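Local atomic coordinates of glycogen synthase (Cyanobacterium sp. CLg1, PDB entry 6GNF), a protein that belongs to the starch and glycogen synthase family of glycosyltransferases, which have two Rossmann-like domains in the GT-B arrangement, and here binds ADP and a glycan. Residues M198-I203 with A268-P273; E278-P283 with A291-V296; N23-S28 with T165-N170; I301-K306 with V523-P528. One frame throughout, in Å; residues are numbered along the deposited sequence.

Contact 1. Residues M198-I203 with A268-P273; sequences MLLHNI and ALTVSP. With AC1 (4,6-dideoxy-4-{[(1S,4R,5S,6S)-4,5,6-trihydroxy-3-(hydroxymethyl)cyclohex-2-en-1-yl]amino}-alpha-D-glucopyranose), chain D.
Leu269 and Met198 meet on adjacent parallel strands of the N-terminal Rossmann-like sheet, and Val271 extends the contact past the strand ends. Leu269 binds its neighbour through both backbone polar atoms: Leu269 N donates to Met198 O at 2.8 Å, and Leu269 O accepts from Leu200 N at 2.8 Å. Leu269 CB packs on Leu199 CD1 (4.0 Å). The end of the Met198 side chain leads away, its CE lying against Cys169 of strand 166-170, leaving CB near Ala268. One step on, a side chain takes up the bonding: with OG1 anti to its backbone N (chi1 -168°), Thr270 donates to Leu200 O across 2.7 Å, from well above the carbonyl plane. Val271 then leaves the strand and sets CG1 obliquely against the His201 ring, 3.8 Å from ND1. His201, Asn202 and Val271 belong to the glycan pocket at the carboxyl ends of these strands. Asn170 OD1 holds His201 NE2, while the other nitrogen, ND1, shares a nearly straight hydrogen bond of 3.0 Å with AC1 O6B.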
loop_
_atom_site.group_PDB
_atom_site.type_symbol
_atom_site.label_atom_id
_atom_site.label_comp_id
_atom_site.label_asym_id
_atom_site.label_seq_id
_atom_site.Cartn_x
_atom_site.Cartn_y
_atom_site.Cartn_z
ATOM N N MET A 198 14.287 -3.925 5.362
ATOM C CA MET A 198 13.577 -3.784 4.111
ATOM C C MET A 198 12.130 -4.188 4.397
ATOM O O MET A 198 11.862 -5.334 4.739
ATOM C CB MET A 198 14.225 -4.706 3.073
ATOM C CG MET A 198 13.961 -4.360 1.627
ATOM S SD MET A 198 14.665 -2.754 1.190
ATOM C CE MET A 198 13.159 -2.008 0.550
ATOM N N LEU A 199 11.216 -3.225 4.371
ATOM C CA LEU A 199 9.800 -3.517 4.565
ATOM C C LEU A 199 9.105 -3.510 3.226
ATOM O O LEU A 199 8.935 -2.463 2.605
ATOM C CB LEU A 199 9.145 -2.517 5.514
ATOM C CG LEU A 199 7.660 -2.751 5.832
ATOM C CD1 LEU A 199 7.402 -4.186 6.276
ATOM C CD2 LEU A 199 7.171 -1.785 6.897
ATOM N N LEU A 200 8.697 -4.698 2.791
ATOM C CA LEU A 200 8.102 -4.884 1.483
ATOM C C LEU A 200 6.587 -4.788 1.582
ATOM O O LEU A 200 5.969 -5.495 2.384
ATOM C CB LEU A 200 8.499 -6.253 0.931
ATOM C CG LEU A 200 7.784 -6.700 -0.344
ATOM C CD1 LEU A 200 8.218 -5.845 -1.528
ATOM C CD2 LEU A 200 8.042 -8.179 -0.608
ATOM N N HIS A 201 5.997 -3.890 0.796
ATOM C CA HIS A 201 4.540 -3.756 0.739
ATOM C C HIS A 201 3.941 -4.374 -0.511
ATOM O O HIS A 201 2.777 -4.725 -0.495
ATOM C CB HIS A 201 4.124 -2.289 0.814
ATOM C CG HIS A 201 4.573 -1.603 2.062
ATOM N ND1 HIS A 201 3.732 -1.375 3.123
ATOM C CD2 HIS A 201 5.781 -1.099 2.420
ATOM C CE1 HIS A 201 4.400 -0.763 4.082
ATOM N NE2 HIS A 201 5.644 -0.576 3.678
ATOM N N ASN A 202 4.724 -4.467 -1.585
ATOM C CA ASN A 202 4.240 -4.991 -2.860
ATOM C C ASN A 202 5.384 -5.426 -3.763
ATOM O O ASN A 202 6.161 -4.581 -4.224
ATOM C CB ASN A 202 3.404 -3.933 -3.588
ATOM C CG ASN A 202 2.469 -4.544 -4.635
ATOM O OD1 ASN A 202 2.822 -5.481 -5.356
ATOM N ND2 ASN A 202 1.273 -4.026 -4.710
ATOM N N ILE A 203 5.449 -6.728 -4.035
ATOM C CA ILE A 203 6.544 -7.333 -4.793
ATOM C C ILE A 203 6.410 -7.132 -6.299
ATOM O O ILE A 203 7.358 -7.396 -7.035
ATOM C CB ILE A 203 6.658 -8.849 -4.476
ATOM C CG1 ILE A 203 8.023 -9.417 -4.868
ATOM C CG2 ILE A 203 5.567 -9.648 -5.171
ATOM C CD1 ILE A 203 9.074 -9.266 -3.800
ATOM N N ALA A 268 14.688 -8.605 6.187
ATOM C CA ALA A 268 13.619 -8.338 5.240
ATOM C C ALA A 268 12.292 -8.750 5.856
ATOM O O ALA A 268 12.168 -9.843 6.389
ATOM C CB ALA A 268 13.870 -9.102 3.955
ATOM N N LEU A 269 11.330 -7.830 5.847
ATOM C CA LEU A 269 9.993 -8.070 6.380
ATOM C C LEU A 269 8.947 -7.747 5.334
ATOM O O LEU A 269 9.200 -7.015 4.368
ATOM C CB LEU A 269 9.729 -7.178 7.596
ATOM C CG LEU A 269 10.646 -7.303 8.810
ATOM C CD1 LEU A 269 10.293 -6.262 9.854
ATOM C CD2 LEU A 269 10.547 -8.694 9.406
ATOM N N THR A 270 7.742 -8.267 5.543
ATOM C CA THR A 270 6.608 -7.875 4.712
ATOM C C THR A 270 5.306 -7.816 5.527
ATOM O O THR A 270 5.327 -7.998 6.749
ATOM C CB THR A 270 6.489 -8.765 3.459
ATOM O OG1 THR A 270 5.552 -8.176 2.546
ATOM C CG2 THR A 270 6.069 -10.178 3.820
ATOM N N VAL A 271 4.186 -7.563 4.850
ATOM C CA VAL A 271 2.995 -7.066 5.525
ATOM C C VAL A 271 1.905 -8.121 5.799
ATOM O O VAL A 271 0.788 -7.774 6.187
ATOM C CB VAL A 271 2.431 -5.838 4.788
ATOM C CG1 VAL A 271 3.406 -4.674 4.908
ATOM C CG2 VAL A 271 2.155 -6.140 3.321
ATOM N N SER A 272 2.242 -9.401 5.644
ATOM C CA SER A 272 1.437 -10.510 6.184
ATOM C C SER A 272 2.227 -11.825 6.093
ATOM O O SER A 272 3.013 -12.008 5.155
ATOM C CB SER A 272 0.090 -10.667 5.462
ATOM O OG SER A 272 0.233 -11.308 4.218
ATOM N N PRO A 273 2.065 -12.721 7.090
ATOM C CA PRO A 273 2.744 -14.023 7.058
ATOM C C PRO A 273 2.434 -14.845 5.810
ATOM O O PRO A 273 3.290 -15.562 5.313
ATOM C CB PRO A 273 2.179 -14.765 8.275
ATOM C CG PRO A 273 1.558 -13.734 9.144
ATOM C CD PRO A 273 1.228 -12.547 8.295
HETATM C C1 AC1 D . 2.466 1.980 -4.116
HETATM O O2 AC1 D . 4.537 0.884 -3.451
HETATM C C2 AC1 D . 3.167 1.117 -3.067
HETATM C C4A AC1 D . -0.809 -3.408 1.143
HETATM C C3 AC1 D . 2.437 -0.209 -2.841
HETATM O O3 AC1 D . 3.062 -0.848 -1.723
HETATM C C4 AC1 D . 0.927 0.003 -2.591
HETATM N N4A AC1 D . 0.155 -1.240 -2.356
HETATM C C5 AC1 D . 0.384 0.795 -3.791
HETATM O O5 AC1 D . 1.054 2.059 -3.873
HETATM C C6 AC1 D . -1.108 1.075 -3.701
HETATM C C1B AC1 D . 0.423 -2.227 -1.307
HETATM C C2B AC1 D . -0.493 -3.486 -1.341
HETATM O O2B AC1 D . -1.339 -3.549 -2.485
HETATM C C3B AC1 D . -1.457 -3.650 -0.188
HETATM O O3B AC1 D . -1.950 -4.990 -0.179
HETATM O O4 AC1 D . -1.866 -3.390 2.108
HETATM C C5B AC1 D . -0.060 -2.101 1.144
HETATM C C7B AC1 D . 0.440 -1.559 0.046
HETATM C C6B AC1 D . 0.166 -1.413 2.453
HETATM O O6B AC1 D . 0.890 -2.325 3.281
#

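Contact 2. Residues E278-P283 with A291-V296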
loop_
_atom_site.group_PDB
_atom_site.type_symbol
_atom_site.label_atom_id
_atom_site.label_comp_id
_atom_site.label_asym_id
_atom_site.label_seq_id
_atom_site.Cartn_x
_atom_site.Cartn_y
_atom_site.Cartn_z
ATOM N N GLU A 278 3.938 -16.799 0.205
ATOM C CA GLU A 278 3.739 -16.790 -1.246
ATOM C C GLU A 278 4.988 -16.339 -1.972
ATOM O O GLU A 278 5.387 -16.942 -2.963
ATOM C CB GLU A 278 2.579 -15.877 -1.633
ATOM C CG GLU A 278 1.210 -16.457 -1.329
ATOM C CD GLU A 278 0.079 -15.467 -1.513
ATOM O OE1 GLU A 278 0.316 -14.245 -1.494
ATOM O OE2 GLU A 278 -1.058 -15.950 -1.688
ATOM N N VAL A 279 5.633 -15.300 -1.448
ATOM C CA VAL A 279 6.803 -14.711 -2.094
ATOM C C VAL A 279 7.962 -15.702 -2.156
ATOM O O VAL A 279 8.628 -15.803 -3.181
ATOM C CB VAL A 279 7.241 -13.416 -1.377
ATOM C CG1 VAL A 279 8.619 -12.960 -1.839
ATOM C CG2 VAL A 279 6.225 -12.315 -1.627
ATOM N N THR A 280 8.196 -16.423 -1.064
ATOM C CA THR A 280 9.344 -17.329 -0.988
ATOM C C THR A 280 9.072 -18.694 -1.628
ATOM O O THR A 280 9.987 -19.503 -1.747
ATOM C CB THR A 280 9.785 -17.545 0.471
ATOM O OG1 THR A 280 8.663 -17.956 1.249
ATOM C CG2 THR A 280 10.322 -16.263 1.056
ATOM N N SER A 281 7.829 -18.959 -2.019
ATOM C CA SER A 281 7.437 -20.300 -2.471
ATOM C C SER A 281 7.456 -20.550 -3.971
ATOM O O SER A 281 7.498 -21.706 -4.371
ATOM C CB SER A 281 6.041 -20.642 -1.975
ATOM O OG SER A 281 5.991 -20.715 -0.563
ATOM N N SER A 282 7.376 -19.519 -4.807
ATOM C CA SER A 282 7.411 -19.740 -6.258
ATOM C C SER A 282 7.715 -18.478 -7.050
ATOM O O SER A 282 7.457 -17.370 -6.575
ATOM C CB SER A 282 6.077 -20.326 -6.753
ATOM O OG SER A 282 5.044 -19.360 -6.809
ATOM N N PRO A 283 8.230 -18.642 -8.284
ATOM C CA PRO A 283 8.473 -17.501 -9.169
ATOM C C PRO A 283 7.237 -16.641 -9.426
ATOM O O PRO A 283 7.382 -15.442 -9.633
ATOM C CB PRO A 283 8.944 -18.158 -10.472
ATOM C CG PRO A 283 9.506 -19.475 -10.058
ATOM C CD PRO A 283 8.655 -19.913 -8.903
ATOM N N ALA A 291 13.720 -16.753 -4.971
ATOM C CA ALA A 291 14.973 -17.354 -4.521
ATOM C C ALA A 291 15.776 -16.362 -3.680
ATOM O O ALA A 291 16.352 -16.726 -2.655
ATOM C CB ALA A 291 15.790 -17.862 -5.703
ATOM N N VAL A 292 15.795 -15.100 -4.085
ATOM C CA VAL A 292 16.445 -14.072 -3.279
ATOM C C VAL A 292 15.778 -13.955 -1.905
ATOM O O VAL A 292 16.462 -13.938 -0.889
ATOM C CB VAL A 292 16.452 -12.705 -3.992
ATOM C CG1 VAL A 292 17.005 -11.622 -3.080
ATOM C CG2 VAL A 292 17.273 -12.775 -5.274
ATOM N N ALA A 293 14.448 -13.905 -1.882
ATOM C CA ALA A 293 13.697 -13.821 -0.627
ATOM C C ALA A 293 13.962 -15.019 0.286
ATOM O O ALA A 293 14.184 -14.837 1.486
ATOM C CB ALA A 293 12.209 -13.689 -0.912
ATOM N N ARG A 294 13.968 -16.223 -0.292
ATOM C CA ARG A 294 14.354 -17.437 0.432
ATOM C C ARG A 294 15.763 -17.359 0.995
ATOM O O ARG A 294 16.007 -17.750 2.124
ATOM C CB ARG A 294 14.313 -18.662 -0.475
ATOM C CG ARG A 294 12.948 -19.270 -0.634
ATOM C CD ARG A 294 13.053 -20.674 -1.193
ATOM N NE ARG A 294 13.718 -20.738 -2.498
ATOM C CZ ARG A 294 13.130 -20.515 -3.678
ATOM N NH1 ARG A 294 11.841 -20.183 -3.762
ATOM N NH2 ARG A 294 13.845 -20.614 -4.794
ATOM N N ASP A 295 16.699 -16.957 0.148
ATOM C CA ASP A 295 18.094 -16.838 0.534
ATOM C C ASP A 295 18.252 -15.911 1.738
ATOM O O ASP A 295 18.925 -16.252 2.704
ATOM C CB ASP A 295 18.901 -16.309 -0.656
ATOM C CG ASP A 295 20.379 -16.183 -0.363
ATOM O OD1 ASP A 295 20.945 -17.049 0.337
ATOM O OD2 ASP A 295 20.983 -15.202 -0.853
ATOM N N VAL A 296 17.596 -14.758 1.686
ATOM C CA VAL A 296 17.741 -13.736 2.714
ATOM C C VAL A 296 16.839 -14.007 3.923
ATOM O O VAL A 296 17.183 -13.621 5.043
ATOM C CB VAL A 296 17.463 -12.352 2.095
ATOM C CG1 VAL A 296 17.156 -11.296 3.148
ATOM C CG2 VAL A 296 18.653 -11.936 1.245
#
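Thr280 lies against the start of the Arg294 side chain, its CB 3.8 Å from Arg294 CG, while its methyl CG2 sits 3.7 Å from Ala293 CB. The two branches of the threonine divide the work: CG2, anti to the carbonyl carbon, packs across the contact, whereas OG1 returns to its own helix and bonds to Ala276 O. Val279 adds a second methyl to that of Ala293, with Val279 CG1 3.8 Å from Ala293 CB. Leu298 of strand 298-300 touches both Val279 and Thr280, so this apolar patch continues toward the sheet.

The polar half belongs to Arg294. Its chain bends at the third torsion (chi3 -59°), bringing the guanidinium back to the end of helix 273-281, where Arg294 NH1 donates to Thr280 O at 2.8 Å. The oxygen lies at the edge of the guanidinium, in its plane, but the donor stands 44° out of the carbonyl plane. A face of the guanidinium rests near Ala291 CA, and NH1 also forms a salt bridge with Asp290 OD2. With two partners on NH1, the rotation of the group is probably restricted, and its charge probably complements the partial negative charge at this helix end. Both helices lie on the connection between parallel strands 267-270 and 298-300, a beta-alpha-beta crossover, as in Rossmann-like alpha/beta domains.

Contact 3. Residues N23-S28 with T165-N170; sequences NICFVS and TIFVCN. With SO4 (sulfate ion), chain H.
Phe26 and Val168 stand side by side on neighbouring parallel strands, the valine CB over one face of the phenylalanine ring in a CH-pi contact, 4.1 Å from its centroid and 15° off the normal. Backbone bonds run along the pair from Asn23 to Asn170. Val168 CG1, anti to its backbone N (chi1 -178°), follows the ring rim to Phe26 CE2 at 3.8 Å, and Val168 CG2 meets Ile24 CG2 at 3.8 Å. At the edge of the Phe26 ring comes the Asn170 amide, its plane only 16° from the ring plane. Asn170 ND2 donates to Val27 O at 3.0 Å, steeply out of that carbonyl plane, and Asn170 N reaches the same Val27 O at 3.1 Å, so two donors grip it. The amide OD1 bonds to His201. On the other face of the sheet, Cys25 SG approaches the Phe167 ring obliquely, 5.0 Å from its centroid, and Phe167 meets Phe191 edge-to-face. Asn23 ND2 donates a hydrogen bond to a sulfate probably from the crystallisation liquor. Strands 57-63 and 195-200 continue the Rossmann-like sheet beyond this pair; Phe536 of helix 526-540 packs over Ile24, Ile166 and Val168, while helix 39-54 covers Phe26.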
loop_
_atom_site.group_PDB
_atom_site.type_symbol
_atom_site.label_atom_id
_atom_site.label_comp_id
_atom_site.label_asym_id
_atom_site.label_seq_id
_atom_site.Cartn_x
_atom_site.Cartn_y
_atom_site.Cartn_z
ATOM N N ASN A 23 15.593 3.786 18.306
ATOM C CA ASN A 23 15.605 4.880 17.354
ATOM C C ASN A 23 15.238 4.324 15.987
ATOM O O ASN A 23 15.988 3.528 15.420
ATOM C CB ASN A 23 16.998 5.500 17.304
ATOM C CG ASN A 23 17.412 6.114 18.631
ATOM O OD1 ASN A 23 16.667 6.876 19.234
ATOM N ND2 ASN A 23 18.610 5.791 19.085
ATOM N N ILE A 24 14.075 4.711 15.476
ATOM C CA ILE A 24 13.556 4.144 14.244
ATOM C C ILE A 24 13.279 5.249 13.236
ATOM O O ILE A 24 12.502 6.155 13.500
ATOM C CB ILE A 24 12.261 3.356 14.496
ATOM C CG1 ILE A 24 12.449 2.384 15.665
ATOM C CG2 ILE A 24 11.850 2.585 13.248
ATOM C CD1 ILE A 24 11.161 1.818 16.190
ATOM N N CYS A 25 13.877 5.125 12.057
ATOM C CA CYS A 25 13.721 6.104 10.994
ATOM C C CYS A 25 13.065 5.439 9.781
ATOM O O CYS A 25 13.693 4.609 9.122
ATOM C CB CYS A 25 15.088 6.668 10.625
ATOM S SG CYS A 25 15.046 7.890 9.305
ATOM N N PHE A 26 11.792 5.762 9.532
ATOM C CA PHE A 26 11.040 5.203 8.395
ATOM C C PHE A 26 11.294 6.052 7.172
ATOM O O PHE A 26 11.191 7.285 7.235
ATOM C CB PHE A 26 9.531 5.220 8.658
ATOM C CG PHE A 26 9.049 4.089 9.512
ATOM C CD1 PHE A 26 9.292 4.083 10.868
ATOM C CD2 PHE A 26 8.339 3.038 8.960
ATOM C CE1 PHE A 26 8.843 3.039 11.665
ATOM C CE2 PHE A 26 7.885 1.992 9.747
ATOM C CZ PHE A 26 8.135 1.994 11.101
ATOM N N VAL A 27 11.608 5.405 6.057
ATOM C CA VAL A 27 11.856 6.126 4.826
ATOM C C VAL A 27 10.862 5.624 3.785
ATOM O O VAL A 27 10.709 4.425 3.590
ATOM C CB VAL A 27 13.310 5.920 4.350
ATOM C CG1 VAL A 27 13.643 6.867 3.209
ATOM C CG2 VAL A 27 14.278 6.150 5.504
ATOM N N SER A 28 10.139 6.544 3.157
ATOM C CA SER A 28 9.189 6.169 2.116
ATOM C C SER A 28 8.865 7.328 1.206
ATOM O O SER A 28 9.190 8.469 1.496
ATOM C CB SER A 28 7.885 5.620 2.719
ATOM O OG SER A 28 7.136 6.587 3.386
ATOM N N THR A 165 20.687 3.843 14.946
ATOM C CA THR A 165 19.413 4.008 14.287
ATOM C C THR A 165 19.077 2.792 13.441
ATOM O O THR A 165 19.958 2.204 12.836
ATOM C CB THR A 165 19.458 5.266 13.404
ATOM O OG1 THR A 165 19.580 6.406 14.265
ATOM C CG2 THR A 165 18.202 5.387 12.543
ATOM N N ILE A 166 17.798 2.422 13.436
ATOM C CA ILE A 166 17.266 1.414 12.536
ATOM C C ILE A 166 16.533 2.141 11.414
ATOM O O ILE A 166 15.531 2.813 11.656
ATOM C CB ILE A 166 16.283 0.476 13.264
ATOM C CG1 ILE A 166 17.009 -0.299 14.366
ATOM C CG2 ILE A 166 15.641 -0.508 12.291
ATOM C CD1 ILE A 166 16.085 -1.028 15.311
ATOM N N PHE A 167 17.021 1.989 10.186
ATOM C CA PHE A 167 16.347 2.533 9.018
ATOM C C PHE A 167 15.338 1.515 8.485
ATOM O O PHE A 167 15.716 0.412 8.104
ATOM C CB PHE A 167 17.358 2.854 7.914
ATOM C CG PHE A 167 18.256 4.021 8.225
ATOM C CD1 PHE A 167 17.838 5.322 7.982
ATOM C CD2 PHE A 167 19.525 3.820 8.750
ATOM C CE1 PHE A 167 18.661 6.395 8.265
ATOM C CE2 PHE A 167 20.350 4.886 9.034
ATOM C CZ PHE A 167 19.920 6.176 8.786
ATOM N N VAL A 168 14.065 1.897 8.429
ATOM C CA VAL A 168 13.039 1.063 7.805
ATOM C C VAL A 168 12.758 1.589 6.399
ATOM O O VAL A 168 12.204 2.680 6.216
ATOM C CB VAL A 168 11.745 1.033 8.635
ATOM C CG1 VAL A 168 10.718 0.112 7.993
ATOM C CG2 VAL A 168 12.032 0.554 10.050
ATOM N N CYS A 169 13.219 0.833 5.408
ATOM C CA CYS A 169 13.079 1.185 4.002
ATOM C C CYS A 169 11.812 0.556 3.444
ATOM O O CYS A 169 11.700 -0.666 3.369
ATOM C CB CYS A 169 14.287 0.667 3.232
ATOM S SG CYS A 169 15.845 1.158 4.014
ATOM N N ASN A 170 10.872 1.405 3.046
ATOM C CA ASN A 170 9.593 0.944 2.547
ATOM C C ASN A 170 9.610 0.834 1.035
ATOM O O ASN A 170 9.845 1.809 0.339
ATOM C CB ASN A 170 8.490 1.891 3.012
ATOM C CG ASN A 170 8.269 1.807 4.501
ATOM O OD1 ASN A 170 7.532 0.957 4.984
ATOM N ND2 ASN A 170 8.933 2.682 5.251
HETATM S S SO4 H . 21.362 6.272 21.764
HETATM O O1 SO4 H . 22.226 6.462 20.578
HETATM O O2 SO4 H . 21.312 4.827 22.097
HETATM O O3 SO4 H . 19.990 6.764 21.487
HETATM O O4 SO4 H . 21.942 7.053 22.886
#

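Contact 4. Residues I301-K306 with V523-P528. With AC1 (4,6-dideoxy-4-{[(1S,4R,5S,6S)-4,5,6-trihydroxy-3-(hydroxymethyl)cyclohex-2-en-1-yl]amino}-alpha-D-glucopyranose), chain D.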
loop_
_atom_site.group_PDB
_atom_site.type_symbol
_atom_site.label_atom_id
_atom_site.label_comp_id
_atom_site.label_asym_id
_atom_site.label_seq_id
_atom_site.Cartn_x
_atom_site.Cartn_y
_atom_site.Cartn_z
ATOM N N ILE A 301 4.371 -9.661 8.906
ATOM C CA ILE A 301 3.594 -9.162 10.036
ATOM C C ILE A 301 2.369 -8.461 9.474
ATOM O O ILE A 301 2.497 -7.484 8.750
ATOM C CB ILE A 301 4.398 -8.156 10.883
ATOM C CG1 ILE A 301 5.641 -8.830 11.461
ATOM C CG2 ILE A 301 3.534 -7.598 12.006
ATOM C CD1 ILE A 301 6.587 -7.867 12.141
ATOM N N THR A 302 1.188 -8.962 9.817
ATOM C CA THR A 302 -0.064 -8.423 9.297
ATOM C C THR A 302 -0.268 -6.973 9.719
ATOM O O THR A 302 -0.213 -6.668 10.906
ATOM C CB THR A 302 -1.254 -9.269 9.797
ATOM O OG1 THR A 302 -1.094 -10.616 9.346
ATOM C CG2 THR A 302 -2.584 -8.738 9.283
ATOM N N ASN A 303 -0.558 -6.101 8.752
ATOM C CA ASN A 303 -0.821 -4.693 9.045
ATOM C C ASN A 303 -2.006 -4.557 9.979
ATOM O O ASN A 303 -2.972 -5.305 9.863
ATOM C CB ASN A 303 -1.164 -3.893 7.780
ATOM C CG ASN A 303 0.028 -3.636 6.885
ATOM O OD1 ASN A 303 1.185 -3.657 7.327
ATOM N ND2 ASN A 303 -0.251 -3.364 5.615
ATOM N N GLY A 304 -1.927 -3.590 10.886
ATOM C CA GLY A 304 -3.092 -3.095 11.587
ATOM C C GLY A 304 -3.551 -1.824 10.909
ATOM O O GLY A 304 -3.184 -1.534 9.757
ATOM N N THR A 305 -4.368 -1.061 11.617
ATOM C CA THR A 305 -4.881 0.192 11.104
ATOM C C THR A 305 -5.257 1.135 12.251
ATOM O O THR A 305 -5.505 0.703 13.373
ATOM C CB THR A 305 -6.098 -0.071 10.211
ATOM O OG1 THR A 305 -6.514 1.152 9.598
ATOM C CG2 THR A 305 -7.258 -0.652 11.013
ATOM N N LYS A 306 -5.248 2.430 11.966
ATOM C CA LYS A 306 -5.697 3.430 12.923
ATOM C C LYS A 306 -7.200 3.414 13.016
ATOM O O LYS A 306 -7.885 3.200 12.026
ATOM C CB LYS A 306 -5.265 4.837 12.516
ATOM C CG LYS A 306 -3.872 5.200 12.952
ATOM C CD LYS A 306 -3.459 6.552 12.394
ATOM C CE LYS A 306 -4.230 7.673 13.043
ATOM N NZ LYS A 306 -3.563 8.975 12.846
ATOM N N VAL A 523 -8.121 -4.889 15.160
ATOM C CA VAL A 523 -7.251 -4.725 13.999
ATOM C C VAL A 523 -6.363 -3.477 14.139
ATOM O O VAL A 523 -5.940 -2.895 13.143
ATOM C CB VAL A 523 -8.073 -4.665 12.686
ATOM C CG1 VAL A 523 -8.703 -6.013 12.395
ATOM C CG2 VAL A 523 -9.152 -3.593 12.740
ATOM N N SER A 524 -6.133 -3.040 15.377
ATOM C CA SER A 524 -5.282 -1.880 15.633
ATOM C C SER A 524 -3.815 -2.245 15.452
ATOM O O SER A 524 -3.478 -3.423 15.238
ATOM C CB SER A 524 -5.498 -1.355 17.042
ATOM O OG SER A 524 -5.002 -2.281 17.989
ATOM N N TRP A 525 -2.947 -1.233 15.539
ATOM C CA TRP A 525 -1.507 -1.433 15.400
ATOM C C TRP A 525 -0.830 -2.031 16.638
ATOM O O TRP A 525 0.337 -2.391 16.589
ATOM C CB TRP A 525 -0.832 -0.117 15.010
ATOM C CG TRP A 525 -0.901 0.131 13.560
ATOM C CD1 TRP A 525 -1.670 1.054 12.920
ATOM C CD2 TRP A 525 -0.198 -0.583 12.542
ATOM N NE1 TRP A 525 -1.478 0.968 11.560
ATOM C CE2 TRP A 525 -0.579 -0.027 11.301
ATOM C CE3 TRP A 525 0.724 -1.631 12.558
ATOM C CZ2 TRP A 525 -0.078 -0.489 10.091
ATOM C CZ3 TRP A 525 1.231 -2.087 11.351
ATOM C CH2 TRP A 525 0.825 -1.517 10.132
ATOM N N LYS A 526 -1.562 -2.136 17.739
ATOM C CA LYS A 526 -1.016 -2.559 19.032
ATOM C C LYS A 526 -0.199 -3.858 18.965
ATOM O O LYS A 526 0.996 -3.855 19.264
ATOM C CB LYS A 526 -2.167 -2.683 20.031
ATOM C CG LYS A 526 -1.799 -2.593 21.503
ATOM C CD LYS A 526 -2.969 -2.005 22.302
ATOM C CE LYS A 526 -3.345 -2.841 23.515
ATOM N NZ LYS A 526 -2.232 -2.962 24.497
ATOM N N LYS A 527 -0.827 -4.947 18.526
ATOM C CA LYS A 527 -0.161 -6.255 18.443
ATOM C C LYS A 527 0.925 -6.349 17.374
ATOM O O LYS A 527 1.975 -6.931 17.639
ATOM C CB LYS A 527 -1.177 -7.374 18.215
ATOM C CG LYS A 527 -2.051 -7.661 19.419
ATOM C CD LYS A 527 -3.240 -8.522 19.031
ATOM C CE LYS A 527 -4.316 -8.522 20.105
ATOM N NZ LYS A 527 -3.890 -9.269 21.321
ATOM N N PRO A 528 0.637 -5.889 16.146
ATOM C CA PRO A 528 1.708 -5.957 15.158
ATOM C C PRO A 528 2.902 -5.060 15.490
ATOM O O PRO A 528 4.042 -5.481 15.293
ATOM C CB PRO A 528 1.028 -5.529 13.850
ATOM C CG PRO A 528 -0.269 -4.936 14.240
ATOM C CD PRO A 528 -0.658 -5.577 15.530
HETATM C C1 AC1 D . 2.466 1.980 -4.116
HETATM O O2 AC1 D . 4.537 0.884 -3.451
HETATM C C2 AC1 D . 3.167 1.117 -3.067
HETATM C C4A AC1 D . -0.809 -3.408 1.143
HETATM C C3 AC1 D . 2.437 -0.209 -2.841
HETATM O O3 AC1 D . 3.062 -0.848 -1.723
HETATM C C4 AC1 D . 0.927 0.003 -2.591
HETATM N N4A AC1 D . 0.155 -1.240 -2.356
HETATM C C5 AC1 D . 0.384 0.795 -3.791
HETATM O O5 AC1 D . 1.054 2.059 -3.873
HETATM C C6 AC1 D . -1.108 1.075 -3.701
HETATM C C1B AC1 D . 0.423 -2.227 -1.307
HETATM C C2B AC1 D . -0.493 -3.486 -1.341
HETATM O O2B AC1 D . -1.339 -3.549 -2.485
HETATM C C3B AC1 D . -1.457 -3.650 -0.188
HETATM O O3B AC1 D . -1.950 -4.990 -0.179
HETATM O O4 AC1 D . -1.866 -3.390 2.108
HETATM C C5B AC1 D . -0.060 -2.101 1.144
HETATM C C7B AC1 D . 0.440 -1.559 0.046
HETATM C C6B AC1 D . 0.166 -1.413 2.453
HETATM O O6B AC1 D . 0.890 -2.325 3.281
#
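The peptide backbone at Gly304 lies over one face of the Trp525 indole, its CA in a CH-pi contact 4.0 Å from the centroid of the six-membered ring and 13° off the normal. Without a side chain, Gly304 can also bring CA to 3.3 Å from Val523 O. Val523 O accepts from Thr305 N at 2.9 Å, in the carbonyl plane but with a bent N-H angle of 130°. The Thr305 methyl runs alongside Val523, CG2 to CG2 at 3.9 Å. The contact lies where the chain returns to the N-terminal domain through C-terminal helix 526-540, a feature of the GT-B fold, and Trp525 also packs on Val43 and Leu47 of helix 39-54. Asn303 sets its amide beside the indole, OD1 being 3.5 Å from Trp525 CH2, while ND2 donates to AC1 O6B in the glycan pocket at 2.8 Å. In the first helical turn, Pro528 CB touches both Ile301 CG2, at 3.7 Å, and Thr302 O, at 3.4 Å.

Overall arrangement
Contacts 1 and 3 are buried strand pairs of one sheet, joined because strands 166-170 and 195-200 are neighbours; contact 3 rests on regular backbone bonding, whereas in contact 1 a threonine hydroxyl takes over at the last pair. Contact 4 is partly buried and irregular, relying on an aromatic face against a loop. Contact 2 lies nearer the surface, where an arginine and small apolar groups join two helices. Contact 1 touches each of the others: Ala268 packs on Val296 of contact 2, and Thr270 O lies 2.9 Å from Ile301 N of contact 4. Contacts 1 and 4 bring His201 and Asn303 to the same AC1 oxygen, while Asn170 of contact 3 stands behind the histidine.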